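Local coordinates for cortical-lytic enzyme (Bacillus cereus, PDB 4S3J), which hydrolyses partially degraded cortex peptidoglycan of the spore during germination, acting as an N-acetylglucosaminidase, at residues 61-66 with 87-92; 79-84 with 93-98; 110-115 with 407-412; 136-141 with 150-155. One frame throughout, in Å; residues are numbered along the deposited sequence.

Contact 1: residues 61-66 with 87-92; sequences DSLYRI and SILHVG
Leu89 makes the apolar part of this contact, its branched end held against the first turn of helix 63-70. Its CD1 rests on backbone, 3.8 Å from Leu63 N, and also meets Ile66 tip to tip, 4.0 Å from Ile66 CD1. The other branch turns to Leu63: the two leucines cross at about a right angle, with Leu89 CD2 4.2 Å from Leu63 CD2. Leu63 also meets the start of the loop, its CD1 lying 4.2 Å from Ser87 CB. The helix belongs to the second LysM domain, and residues 87-92 form the loop that leads into strand 94-96, so Leu89 fits the loop to the helix start beside Val57. The polar link is indirect. One water accepts from Leu63 N at 2.9 Å and donates to Ser87 O at 3.0 Å, giving a first-turn amide a partner that the helix itself does not supply. Ser62 is the N-cap residue: chi1 of 63° turns OG back over the helix start, where it accepts from Arg65 N at 3.0 Å, with 161° at the hydrogen. Asp61 OD1 has a long salt bridge to Arg65 NE, while Asp61 OD2 takes hydrogen bonds from Tyr55 OH and Gln58 N.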
loop_
_atom_site.group_PDB
_atom_site.type_symbol
_atom_site.label_atom_id
_atom_site.label_comp_id
_atom_site.label_asym_id
_atom_site.label_seq_id
_atom_site.Cartn_x
_atom_site.Cartn_y
_atom_site.Cartn_z
ATOM N N ASP A 61 7.444 14.301 -16.730
ATOM C CA ASP A 61 8.568 14.509 -15.823
ATOM C C ASP A 61 8.895 15.991 -15.649
ATOM O O ASP A 61 8.703 16.807 -16.552
ATOM C CB ASP A 61 9.832 13.820 -16.347
ATOM C CG ASP A 61 10.025 12.411 -15.820
ATOM O OD1 ASP A 61 9.435 12.030 -14.788
ATOM O OD2 ASP A 61 10.795 11.672 -16.462
ATOM N N SER A 62 9.442 16.296 -14.479
ATOM C CA SER A 62 10.051 17.574 -14.181
ATOM C C SER A 62 11.364 17.275 -13.498
ATOM O O SER A 62 11.563 16.161 -13.001
ATOM C CB SER A 62 9.146 18.405 -13.276
ATOM O OG SER A 62 8.969 17.750 -12.020
ATOM N N LEU A 63 12.267 18.247 -13.456
ATOM C CA LEU A 63 13.505 18.039 -12.729
ATOM C C LEU A 63 13.208 17.820 -11.260
ATOM O O LEU A 63 13.841 17.005 -10.616
ATOM C CB LEU A 63 14.463 19.212 -12.922
ATOM C CG LEU A 63 15.145 19.340 -14.284
ATOM C CD1 LEU A 63 16.041 20.581 -14.286
ATOM C CD2 LEU A 63 15.970 18.094 -14.633
ATOM N N TYR A 64 12.221 18.532 -10.737
ATOM C CA TYR A 64 11.813 18.326 -9.356
ATOM C C TYR A 64 11.411 16.858 -9.099
ATOM O O TYR A 64 11.882 16.236 -8.135
ATOM C CB TYR A 64 10.661 19.263 -8.994
ATOM C CG TYR A 64 10.156 19.015 -7.599
ATOM C CD1 TYR A 64 10.835 19.505 -6.497
ATOM C CD2 TYR A 64 9.014 18.257 -7.388
ATOM C CE1 TYR A 64 10.373 19.255 -5.213
ATOM C CE2 TYR A 64 8.555 18.004 -6.127
ATOM C CZ TYR A 64 9.237 18.506 -5.046
ATOM O OH TYR A 64 8.752 18.234 -3.786
ATOM N N ARG A 65 10.562 16.295 -9.955
ATOM C CA ARG A 65 10.119 14.908 -9.765
ATOM C C ARG A 65 11.298 13.943 -9.827
ATOM O O ARG A 65 11.422 13.035 -9.012
ATOM C CB ARG A 65 9.072 14.497 -10.808
ATOM C CG ARG A 65 8.621 13.045 -10.646
ATOM C CD ARG A 65 7.669 12.599 -11.758
ATOM N NE ARG A 65 7.340 11.172 -11.678
ATOM C CZ ARG A 65 6.358 10.665 -10.928
ATOM N NH1 ARG A 65 5.619 11.472 -10.188
ATOM N NH2 ARG A 65 6.121 9.346 -10.918
ATOM N N ILE A 66 12.156 14.123 -10.820
ATOM C CA ILE A 66 13.269 13.207 -10.991
ATOM C C ILE A 66 14.217 13.263 -9.782
ATOM O O ILE A 66 14.749 12.231 -9.347
ATOM C CB ILE A 66 14.015 13.529 -12.311
ATOM C CG1 ILE A 66 13.076 13.324 -13.501
ATOM C CG2 ILE A 66 15.299 12.696 -12.438
ATOM C CD1 ILE A 66 13.546 14.013 -14.780
ATOM N N SER A 87 13.601 23.996 -15.904
ATOM C CA SER A 87 13.878 23.816 -17.331
ATOM C C SER A 87 12.862 22.904 -18.020
ATOM O O SER A 87 12.451 21.892 -17.451
ATOM C CB SER A 87 15.278 23.234 -17.515
ATOM O OG SER A 87 15.588 23.092 -18.881
ATOM N N ILE A 88 12.468 23.268 -19.239
ATOM C CA ILE A 88 11.505 22.482 -20.010
ATOM C C ILE A 88 12.150 21.222 -20.564
ATOM O O ILE A 88 13.058 21.292 -21.393
ATOM C CB ILE A 88 10.947 23.276 -21.215
ATOM C CG1 ILE A 88 10.244 24.556 -20.768
ATOM C CG2 ILE A 88 10.031 22.396 -22.077
ATOM C CD1 ILE A 88 10.070 25.552 -21.910
ATOM N N LEU A 89 11.634 20.072 -20.144
ATOM C CA LEU A 89 12.142 18.786 -20.607
ATOM C C LEU A 89 11.324 18.247 -21.787
ATOM O O LEU A 89 10.190 18.657 -22.008
ATOM C CB LEU A 89 12.139 17.780 -19.448
ATOM C CG LEU A 89 12.823 18.246 -18.160
ATOM C CD1 LEU A 89 12.734 17.166 -17.117
ATOM C CD2 LEU A 89 14.274 18.620 -18.394
ATOM N N HIS A 90 11.906 17.321 -22.539
ATOM C CA HIS A 90 11.173 16.620 -23.586
ATOM C C HIS A 90 11.405 15.121 -23.451
ATOM O O HIS A 90 12.448 14.680 -22.953
ATOM C CB HIS A 90 11.577 17.115 -24.980
ATOM C CG HIS A 90 13.017 16.869 -25.322
ATOM N ND1 HIS A 90 14.009 17.805 -25.081
ATOM C CD2 HIS A 90 13.628 15.809 -25.886
ATOM C CE1 HIS A 90 15.166 17.316 -25.479
ATOM N NE2 HIS A 90 14.973 16.109 -25.975
ATOM N N VAL A 91 10.418 14.341 -23.866
ATOM C CA VAL A 91 10.495 12.882 -23.737
ATOM C C VAL A 91 11.686 12.345 -24.521
ATOM O O VAL A 91 11.891 12.699 -25.682
ATOM C CB VAL A 91 9.193 12.206 -24.216
ATOM C CG1 VAL A 91 9.334 10.683 -24.238
ATOM C CG2 VAL A 91 8.052 12.599 -23.302
ATOM N N GLY A 92 12.477 11.501 -23.861
ATOM C CA GLY A 92 13.669 10.924 -24.459
ATOM C C GLY A 92 14.946 11.675 -24.151
ATOM O O GLY A 92 16.036 11.168 -24.388
HETATM O O HOH W 1 11.650 20.750 -14.767
#

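Contact 2: residues 79-84 with 93-98; sequences KVNNLS and QQLYVP
The carboxamide of Asn81 binds the backbone of Tyr96 twice, much as a neighbouring strand would. Asn81 OD1 accepts from Tyr96 N at 2.8 Å, nearly straight at 166°, with the N-H in the carbonyl plane on a lone pair. Asn81 ND2 donates back to a lone pair of Tyr96 O, again at 2.8 Å, although this oxygen is tilted slightly from the amide plane. Two bonds to one residue fix the rotation of the amide, which the first torsion (chi1 -74°) aims at the strand. Apolar groups lie to either side along the chain. Val80 crosses the Tyr96 side chain at about a right angle, its CG2 3.9 Å from Tyr96 CD1, while its CG1 touches Pro98 CG at 4.0 Å. Leu83 crosses Leu95 in the same manner, Leu83 CD1 to Leu95 CD2 being 3.7 Å, and both leucines also pack on Leu63.

In the next shell, Leu77 O accepts a further bond from Asn81 ND2 and so ties the amide to its own helix. That helix ends in a Schellman motif in which Asn82, at positive phi, is the C-prime residue, with Leu83 N bonded to Ala78 O and Asn82 N to Lys79 O. Strand 94-96 pairs antiparallel with strand 54-56, and helices 63-70 and 74-80 complete the beta-alpha-alpha-beta fold of a LysM domain.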
loop_
_atom_site.group_PDB
_atom_site.type_symbol
_atom_site.label_atom_id
_atom_site.label_comp_id
_atom_site.label_asym_id
_atom_site.label_seq_id
_atom_site.Cartn_x
_atom_site.Cartn_y
_atom_site.Cartn_z
ATOM N N LYS A 79 22.423 21.423 -11.862
ATOM C CA LYS A 79 23.787 21.869 -12.152
ATOM C C LYS A 79 24.558 20.875 -13.019
ATOM O O LYS A 79 25.205 21.275 -13.995
ATOM C CB LYS A 79 24.536 22.151 -10.850
ATOM C CG LYS A 79 26.004 22.472 -11.023
ATOM C CD LYS A 79 26.635 23.008 -9.742
ATOM C CE LYS A 79 28.152 23.112 -9.895
ATOM N NZ LYS A 79 28.570 23.787 -11.161
ATOM N N VAL A 80 24.505 19.588 -12.694
ATOM C CA VAL A 80 25.381 18.645 -13.383
ATOM C C VAL A 80 24.934 18.439 -14.836
ATOM O O VAL A 80 25.703 17.936 -15.663
ATOM C CB VAL A 80 25.462 17.293 -12.628
ATOM C CG1 VAL A 80 24.170 16.479 -12.766
ATOM C CG2 VAL A 80 26.664 16.496 -13.117
ATOM N N ASN A 81 23.711 18.875 -15.147
ATOM C CA ASN A 81 23.173 18.779 -16.501
ATOM C C ASN A 81 23.115 20.116 -17.229
ATOM O O ASN A 81 22.569 20.199 -18.331
ATOM C CB ASN A 81 21.762 18.177 -16.458
ATOM C CG ASN A 81 21.772 16.680 -16.171
ATOM O OD1 ASN A 81 22.115 15.865 -17.043
ATOM N ND2 ASN A 81 21.358 16.309 -14.956
ATOM N N ASN A 82 23.663 21.162 -16.608
ATOM C CA ASN A 82 23.628 22.514 -17.166
ATOM C C ASN A 82 22.209 22.959 -17.491
ATOM O O ASN A 82 21.939 23.464 -18.576
ATOM C CB ASN A 82 24.497 22.631 -18.424
ATOM C CG ASN A 82 24.736 24.071 -18.817
ATOM O OD1 ASN A 82 24.655 24.984 -17.976
ATOM N ND2 ASN A 82 25.007 24.295 -20.093
ATOM N N LEU A 83 21.287 22.723 -16.560
ATOM C CA LEU A 83 19.881 23.083 -16.753
ATOM C C LEU A 83 19.408 24.013 -15.651
ATOM O O LEU A 83 19.995 24.038 -14.573
ATOM C CB LEU A 83 18.986 21.832 -16.780
ATOM C CG LEU A 83 19.259 20.791 -17.862
ATOM C CD1 LEU A 83 18.386 19.549 -17.647
ATOM C CD2 LEU A 83 19.026 21.377 -19.244
ATOM N N SER A 84 18.337 24.759 -15.917
ATOM C CA SER A 84 17.694 25.580 -14.891
ATOM C C SER A 84 16.726 24.715 -14.091
ATOM O O SER A 84 16.237 23.699 -14.597
ATOM C CB SER A 84 16.966 26.765 -15.523
ATOM O OG SER A 84 15.732 26.360 -16.087
ATOM N N GLN A 93 14.810 12.884 -23.623
ATOM C CA GLN A 93 15.971 13.680 -23.225
ATOM C C GLN A 93 16.826 12.900 -22.236
ATOM O O GLN A 93 16.310 12.346 -21.263
ATOM C CB GLN A 93 15.505 14.996 -22.595
ATOM C CG GLN A 93 16.603 15.965 -22.238
ATOM C CD GLN A 93 16.070 17.273 -21.703
ATOM O OE1 GLN A 93 14.883 17.569 -21.826
ATOM N NE2 GLN A 93 16.944 18.068 -21.109
ATOM N N GLN A 94 18.126 12.871 -22.471
ATOM C CA GLN A 94 19.049 12.158 -21.608
ATOM C C GLN A 94 19.584 13.049 -20.500
ATOM O O GLN A 94 20.111 14.130 -20.773
ATOM C CB GLN A 94 20.213 11.607 -22.434
ATOM C CG GLN A 94 21.291 10.932 -21.615
ATOM C CD GLN A 94 22.466 10.486 -22.455
ATOM O OE1 GLN A 94 22.754 11.079 -23.496
ATOM N NE2 GLN A 94 23.212 9.506 -21.959
ATOM N N LEU A 95 19.527 12.555 -19.257
ATOM C CA LEU A 95 20.091 13.261 -18.109
ATOM C C LEU A 95 21.108 12.410 -17.349
ATOM O O LEU A 95 20.972 11.180 -17.240
ATOM C CB LEU A 95 18.984 13.671 -17.127
ATOM C CG LEU A 95 17.889 14.570 -17.680
ATOM C CD1 LEU A 95 16.795 14.743 -16.614
ATOM C CD2 LEU A 95 18.424 15.921 -18.107
ATOM N N TYR A 96 22.096 13.089 -16.768
ATOM C CA TYR A 96 23.014 12.460 -15.838
ATOM C C TYR A 96 22.414 12.623 -14.431
ATOM O O TYR A 96 22.030 13.737 -14.042
ATOM C CB TYR A 96 24.419 13.083 -15.901
ATOM C CG TYR A 96 25.373 12.420 -14.938
ATOM C CD1 TYR A 96 25.478 12.846 -13.638
ATOM C CD2 TYR A 96 26.128 11.320 -15.328
ATOM C CE1 TYR A 96 26.321 12.216 -12.742
ATOM C CE2 TYR A 96 26.972 10.674 -14.440
ATOM C CZ TYR A 96 27.050 11.130 -13.133
ATOM O OH TYR A 96 27.875 10.517 -12.208
ATOM N N VAL A 97 22.322 11.525 -13.689
ATOM C CA VAL A 97 21.715 11.530 -12.353
ATOM C C VAL A 97 22.748 11.093 -11.308
ATOM O O VAL A 97 23.179 9.940 -11.307
ATOM C CB VAL A 97 20.483 10.606 -12.278
ATOM C CG1 VAL A 97 19.807 10.696 -10.901
ATOM C CG2 VAL A 97 19.467 10.969 -13.323
ATOM N N PRO A 98 23.183 12.017 -10.438
ATOM C CA PRO A 98 24.160 11.602 -9.423
ATOM C C PRO A 98 23.581 10.575 -8.467
ATOM O O PRO A 98 22.355 10.457 -8.404
ATOM C CB PRO A 98 24.470 12.897 -8.670
ATOM C CG PRO A 98 24.075 14.004 -9.603
ATOM C CD PRO A 98 22.930 13.466 -10.408
#

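Contact 3: residues 110-115 with 407-412; sequences YLQPST and YWKIGL
Tyr110 lies beside Lys409 where the first and last strands of the TIM barrel, 104-111 and 404-408, run parallel and close the ring. Tyr110 N donates to Tyr407 O at 3.0 Å, and Tyr110 O accepts from Ile410 N at 2.9 Å, nearly along the C=O axis. Between these bonds the chain passes through a cis peptide joining Trp408 to Lys409, a feature familiar at this place in family 18 hydrolases. Trp408 brings CE3 to 3.5 Å from Tyr110 CB, the two rings oblique at 38°, and its side chain is about 8 Å from that of Glu220, the probable proton donor. Gln112 NE2 is at the edge of the indole, in its plane.

Lys409 can be followed outward. Its CB lies 3.4 Å from Tyr110 O and over one face of the Trp408 ring, toward the rim. With chi1 at 58° and the rest of the chain extended, the side chain runs out along the strand end to Gln112: Lys409 CD passes Gln112 CB at 4.0 Å, and CE comes near Gln112 OE1. At the tip, Lys409 NZ donates to a lone pair of Gln112 OE1 at 2.9 Å, while a water accepts from NZ and donates to Gln112 O.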
loop_
_atom_site.group_PDB
_atom_site.type_symbol
_atom_site.label_atom_id
_atom_site.label_comp_id
_atom_site.label_asym_id
_atom_site.label_seq_id
_atom_site.Cartn_x
_atom_site.Cartn_y
_atom_site.Cartn_z
ATOM N N TYR A 110 -0.551 -6.660 4.500
ATOM C CA TYR A 110 -1.621 -7.453 5.069
ATOM C C TYR A 110 -1.871 -8.709 4.259
ATOM O O TYR A 110 -1.793 -8.679 3.035
ATOM C CB TYR A 110 -2.919 -6.630 5.143
ATOM C CG TYR A 110 -2.942 -5.659 6.307
ATOM C CD1 TYR A 110 -2.263 -4.452 6.259
ATOM C CD2 TYR A 110 -3.634 -5.976 7.478
ATOM C CE1 TYR A 110 -2.275 -3.571 7.342
ATOM C CE2 TYR A 110 -3.644 -5.096 8.564
ATOM C CZ TYR A 110 -2.960 -3.892 8.484
ATOM O OH TYR A 110 -2.927 -2.991 9.545
ATOM N N LEU A 111 -2.197 -9.797 4.956
ATOM C CA LEU A 111 -2.568 -11.080 4.366
ATOM C C LEU A 111 -3.963 -11.413 4.829
ATOM O O LEU A 111 -4.202 -11.442 6.038
ATOM C CB LEU A 111 -1.596 -12.187 4.802
ATOM C CG LEU A 111 -1.925 -13.636 4.457
ATOM C CD1 LEU A 111 -1.826 -13.850 2.949
ATOM C CD2 LEU A 111 -1.025 -14.628 5.196
ATOM N N GLN A 112 -4.877 -11.666 3.899
ATOM C CA GLN A 112 -6.258 -11.978 4.238
ATOM C C GLN A 112 -6.750 -13.133 3.392
ATOM O O GLN A 112 -7.310 -12.904 2.326
ATOM C CB GLN A 112 -7.161 -10.763 4.019
ATOM C CG GLN A 112 -8.614 -11.038 4.396
ATOM C CD GLN A 112 -9.594 -10.044 3.801
ATOM O OE1 GLN A 112 -9.508 -9.684 2.624
ATOM N NE2 GLN A 112 -10.526 -9.582 4.625
ATOM N N PRO A 113 -6.568 -14.368 3.864
ATOM C CA PRO A 113 -7.034 -15.510 3.064
ATOM C C PRO A 113 -8.553 -15.652 3.064
ATOM O O PRO A 113 -9.219 -15.128 3.962
ATOM C CB PRO A 113 -6.364 -16.716 3.744
ATOM C CG PRO A 113 -5.286 -16.141 4.591
ATOM C CD PRO A 113 -5.804 -14.813 5.036
ATOM N N SER A 114 -9.073 -16.349 2.061
ATOM C CA SER A 114 -10.510 -16.547 1.908
ATOM C C SER A 114 -10.887 -18.023 1.987
ATOM O O SER A 114 -12.044 -18.376 1.782
ATOM C CB SER A 114 -10.988 -15.973 0.573
ATOM O OG SER A 114 -10.329 -16.598 -0.509
ATOM N N THR A 115 -9.913 -18.879 2.284
ATOM C CA THR A 115 -10.160 -20.313 2.342
ATOM C C THR A 115 -9.480 -20.961 3.532
ATOM O O THR A 115 -8.571 -20.393 4.145
ATOM C CB THR A 115 -9.669 -21.020 1.067
ATOM O OG1 THR A 115 -8.239 -20.938 0.985
ATOM C CG2 THR A 115 -10.286 -20.392 -0.170
ATOM N N TYR A 407 0.554 -1.920 2.888
ATOM C CA TYR A 407 -0.062 -2.443 1.669
ATOM C C TYR A 407 -1.243 -3.380 1.923
ATOM O O TYR A 407 -1.115 -4.357 2.659
ATOM C CB TYR A 407 0.976 -3.191 0.875
ATOM C CG TYR A 407 2.046 -2.348 0.228
ATOM C CD1 TYR A 407 1.780 -1.624 -0.944
ATOM C CD2 TYR A 407 3.328 -2.298 0.739
ATOM C CE1 TYR A 407 2.779 -0.875 -1.568
ATOM C CE2 TYR A 407 4.342 -1.547 0.113
ATOM C CZ TYR A 407 4.057 -0.839 -1.035
ATOM O OH TYR A 407 5.031 -0.104 -1.705
ATOM N N TRP A 408 -2.370 -3.106 1.260
ATOM C CA TRP A 408 -3.519 -4.014 1.207
ATOM C C TRP A 408 -3.667 -4.484 -0.249
ATOM O O TRP A 408 -4.062 -3.679 -1.105
ATOM C CB TRP A 408 -4.814 -3.335 1.655
ATOM C CG TRP A 408 -5.942 -4.330 1.795
ATOM C CD1 TRP A 408 -6.755 -4.797 0.807
ATOM C CD2 TRP A 408 -6.344 -5.000 2.988
ATOM N NE1 TRP A 408 -7.655 -5.708 1.315
ATOM C CE2 TRP A 408 -7.411 -5.855 2.652
ATOM C CE3 TRP A 408 -5.899 -4.969 4.311
ATOM C CZ2 TRP A 408 -8.050 -6.664 3.586
ATOM C CZ3 TRP A 408 -6.536 -5.778 5.237
ATOM C CH2 TRP A 408 -7.594 -6.613 4.867
ATOM N N LYS A 409 -3.377 -5.740 -0.580
ATOM C CA LYS A 409 -2.976 -6.828 0.311
ATOM C C LYS A 409 -2.158 -7.816 -0.513
ATOM O O LYS A 409 -2.133 -7.736 -1.745
ATOM C CB LYS A 409 -4.195 -7.543 0.929
ATOM C CG LYS A 409 -5.161 -8.125 -0.114
ATOM C CD LYS A 409 -6.254 -8.997 0.546
ATOM C CE LYS A 409 -7.287 -9.442 -0.467
ATOM N NZ LYS A 409 -8.274 -10.414 0.108
ATOM N N ILE A 410 -1.512 -8.755 0.165
ATOM C CA ILE A 410 -0.767 -9.833 -0.475
ATOM C C ILE A 410 -1.715 -10.665 -1.340
ATOM O O ILE A 410 -2.854 -10.913 -0.968
ATOM C CB ILE A 410 -0.064 -10.694 0.606
ATOM C CG1 ILE A 410 1.018 -9.868 1.301
ATOM C CG2 ILE A 410 0.534 -11.987 0.002
ATOM C CD1 ILE A 410 1.554 -10.495 2.573
ATOM N N GLY A 411 -1.247 -11.064 -2.526
ATOM C CA GLY A 411 -2.024 -11.901 -3.424
ATOM C C GLY A 411 -2.496 -11.190 -4.678
ATOM O O GLY A 411 -3.370 -11.703 -5.400
ATOM N N LEU A 412 -1.918 -10.013 -4.912
ATOM C CA LEU A 412 -2.237 -9.158 -6.058
ATOM C C LEU A 412 -0.948 -8.792 -6.797
ATOM O O LEU A 412 -0.302 -7.783 -6.463
ATOM C CB LEU A 412 -2.949 -7.900 -5.565
ATOM C CG LEU A 412 -4.356 -8.137 -4.996
ATOM C CD1 LEU A 412 -4.727 -7.047 -4.002
ATOM C CD2 LEU A 412 -5.367 -8.161 -6.144
HETATM O O HOH W 2 -4.374 -11.799 1.050
HETATM O O HOH W 3 -6.419 -12.606 -0.622
#

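Contact 4: residues 136-141 with 150-155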
loop_
_atom_site.group_PDB
_atom_site.type_symbol
_atom_site.label_atom_id
_atom_site.label_comp_id
_atom_site.label_asym_id
_atom_site.label_seq_id
_atom_site.Cartn_x
_atom_site.Cartn_y
_atom_site.Cartn_z
ATOM N N LEU A 136 4.536 -8.037 8.910
ATOM C CA LEU A 136 3.548 -8.862 8.211
ATOM C C LEU A 136 2.295 -8.935 9.071
ATOM O O LEU A 136 2.368 -9.317 10.250
ATOM C CB LEU A 136 4.093 -10.256 7.933
ATOM C CG LEU A 136 3.134 -11.242 7.261
ATOM C CD1 LEU A 136 2.719 -10.761 5.845
ATOM C CD2 LEU A 136 3.752 -12.624 7.199
ATOM N N ALA A 137 1.158 -8.575 8.486
ATOM C CA ALA A 137 -0.108 -8.465 9.215
ATOM C C ALA A 137 -1.132 -9.488 8.769
ATOM O O ALA A 137 -1.813 -9.287 7.756
ATOM C CB ALA A 137 -0.694 -7.071 9.055
ATOM N N TYR A 138 -1.271 -10.569 9.535
ATOM C CA TYR A 138 -2.230 -11.609 9.216
ATOM C C TYR A 138 -3.612 -11.217 9.734
ATOM O O TYR A 138 -3.871 -11.161 10.940
ATOM C CB TYR A 138 -1.746 -12.952 9.768
ATOM C CG TYR A 138 -2.573 -14.164 9.358
ATOM C CD1 TYR A 138 -3.525 -14.088 8.360
ATOM C CD2 TYR A 138 -2.411 -15.382 10.003
ATOM C CE1 TYR A 138 -4.282 -15.191 8.012
ATOM C CE2 TYR A 138 -3.150 -16.489 9.639
ATOM C CZ TYR A 138 -4.086 -16.388 8.664
ATOM O OH TYR A 138 -4.844 -17.496 8.309
ATOM N N PHE A 139 -4.501 -10.935 8.790
ATOM C CA PHE A 139 -5.832 -10.422 9.076
ATOM C C PHE A 139 -6.819 -11.584 9.171
ATOM O O PHE A 139 -7.038 -12.250 8.143
ATOM C CB PHE A 139 -6.263 -9.463 7.956
ATOM C CG PHE A 139 -7.494 -8.653 8.284
ATOM C CD1 PHE A 139 -8.754 -9.186 8.121
ATOM C CD2 PHE A 139 -7.380 -7.332 8.696
ATOM C CE1 PHE A 139 -9.891 -8.429 8.413
ATOM C CE2 PHE A 139 -8.507 -6.588 8.973
ATOM C CZ PHE A 139 -9.750 -7.130 8.828
ATOM N N SER A 140 -7.431 -11.886 10.329
ATOM C CA SER A 140 -7.231 -11.238 11.637
ATOM C C SER A 140 -7.626 -12.204 12.761
ATOM O O SER A 140 -8.190 -13.257 12.511
ATOM C CB SER A 140 -8.087 -9.970 11.766
ATOM O OG SER A 140 -9.450 -10.319 11.944
ATOM N N PHE A 141 -7.296 -11.832 13.987
ATOM C CA PHE A 141 -7.871 -12.429 15.198
ATOM C C PHE A 141 -9.121 -11.639 15.543
ATOM O O PHE A 141 -9.044 -10.420 15.695
ATOM C CB PHE A 141 -6.901 -12.352 16.367
ATOM C CG PHE A 141 -5.714 -13.267 16.266
ATOM C CD1 PHE A 141 -4.719 -13.034 15.317
ATOM C CD2 PHE A 141 -5.564 -14.332 17.141
ATOM C CE1 PHE A 141 -3.624 -13.859 15.240
ATOM C CE2 PHE A 141 -4.450 -15.163 17.060
ATOM C CZ PHE A 141 -3.483 -14.920 16.110
ATOM N N LYS A 150 -10.639 -15.330 18.452
ATOM C CA LYS A 150 -10.731 -16.364 17.430
ATOM C C LYS A 150 -9.477 -16.325 16.571
ATOM O O LYS A 150 -9.242 -15.336 15.879
ATOM C CB LYS A 150 -11.946 -16.146 16.538
ATOM C CG LYS A 150 -12.173 -17.261 15.537
ATOM C CD LYS A 150 -13.302 -16.949 14.588
ATOM C CE LYS A 150 -13.394 -18.023 13.501
ATOM N NZ LYS A 150 -14.479 -17.741 12.533
ATOM N N GLU A 151 -8.677 -17.388 16.628
ATOM C CA GLU A 151 -7.430 -17.438 15.868
ATOM C C GLU A 151 -7.707 -17.835 14.423
ATOM O O GLU A 151 -8.460 -18.786 14.174
ATOM C CB GLU A 151 -6.451 -18.440 16.471
ATOM C CG GLU A 151 -5.993 -18.128 17.872
ATOM C CD GLU A 151 -4.714 -18.862 18.242
ATOM O OE1 GLU A 151 -4.099 -19.494 17.354
ATOM O OE2 GLU A 151 -4.322 -18.797 19.425
ATOM N N PRO A 152 -7.073 -17.146 13.462
ATOM C CA PRO A 152 -7.167 -17.572 12.058
ATOM C C PRO A 152 -6.324 -18.812 11.768
ATOM O O PRO A 152 -5.418 -19.127 12.529
ATOM C CB PRO A 152 -6.640 -16.366 11.291
ATOM C CG PRO A 152 -5.726 -15.690 12.233
ATOM C CD PRO A 152 -6.309 -15.894 13.605
ATOM N N THR A 153 -6.608 -19.497 10.660
ATOM C CA THR A 153 -5.970 -20.779 10.405
ATOM C C THR A 153 -4.473 -20.619 10.146
ATOM O O THR A 153 -4.041 -19.600 9.612
ATOM C CB THR A 153 -6.637 -21.500 9.200
ATOM O OG1 THR A 153 -6.084 -22.810 9.056
ATOM C CG2 THR A 153 -6.450 -20.718 7.902
ATOM N N GLU A 154 -3.692 -21.619 10.555
ATOM C CA GLU A 154 -2.262 -21.694 10.244
ATOM C C GLU A 154 -1.484 -20.463 10.715
ATOM O O GLU A 154 -0.545 -20.009 10.048
ATOM C CB GLU A 154 -2.084 -21.895 8.731
ATOM C CG GLU A 154 -2.822 -23.122 8.189
ATOM C CD GLU A 154 -2.800 -23.203 6.666
ATOM O OE1 GLU A 154 -1.705 -23.161 6.071
ATOM O OE2 GLU A 154 -3.893 -23.284 6.067
ATOM N N THR A 155 -1.859 -19.931 11.879
ATOM C CA THR A 155 -1.189 -18.745 12.409
ATOM C C THR A 155 0.288 -19.002 12.650
ATOM O O THR A 155 1.115 -18.163 12.330
ATOM C CB THR A 155 -1.853 -18.251 13.721
ATOM O OG1 THR A 155 -3.142 -17.712 13.414
ATOM C CG2 THR A 155 -1.066 -17.147 14.352
HETATM O O HOH W 4 -10.233 -15.105 13.211
#
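Pro152, on the connection from barrel strand 135-143 to helix 155-164, fits its ring between the aromatic side chains of Tyr138 and Phe141. Both contacts are CH-pi. Pro152 CD stands 3.6 Å from the centroid of the Phe141 ring and only 7° off its normal. Pro152 CG is 4.0 Å from the centroid of the Tyr138 ring, offset toward the rim, as the two side chains slide past each other in opposite directions. The same proline CD lies 3.4 Å from Ser140 O.

Tyr138 adds the polar grip. With CG anti to the backbone N (chi1 -173°), the ring extends toward the loop, and its OH donates to Thr153 O at 2.6 Å, on a lone pair and in the carbonyl plane; this oxygen lies at the edge of the tyrosine ring. Thr153 and Glu154 are the central residues of a type II beta turn from Pro152 to Thr155, which delivers the chain into helix 155-164, in the TIM barrel of this family 18 hydrolase. Within the turn, Thr155 OG1 donates to Pro152 O at 2.8 Å, coming from above the carbonyl plane. Glu154 takes the N-cap position; its OE1 makes a salt bridge to Lys157 NZ and its OE2 a hydrogen bond with Ile118 N.

Phe141 has further neighbours. Glu151 lies alongside it, pointing the same way, with CG 3.4 Å from Phe141 CE2, before its OE1 goes on to a hydrogen bond with Tyr210 OH. Thr155 comes from the opposite direction, its CG2 lying at the ring edge next to Phe141 CZ. Further along, one water donates to both Ser140 O and Lys150 O, the first at 2.8 Å.

From the N terminus, the second LysM domain comes first. Contact 1 closes the loop from 61-66 to 87-92, and contact 2 opens at 79-84 before that loop is finished and ends at 93-98, so the two cross. They touch through Leu63, Ile66 and Leu95, which pack helix 63-70 against strand 94-96; Leu63 also touches Leu83 and Ser84, just past helix 74-80. The chain then enters the catalytic barrel. Contact 3 spans nearly all of it, joining 110-115 to 407-412, whereas contact 4 is a short closure nested inside. These two meet where strands 104-111 and 135-143 are neighbours: Leu111 probably hydrogen-bonds to Ala137 and Phe139. Contacts 1 and 3 have centres about 36 Å apart.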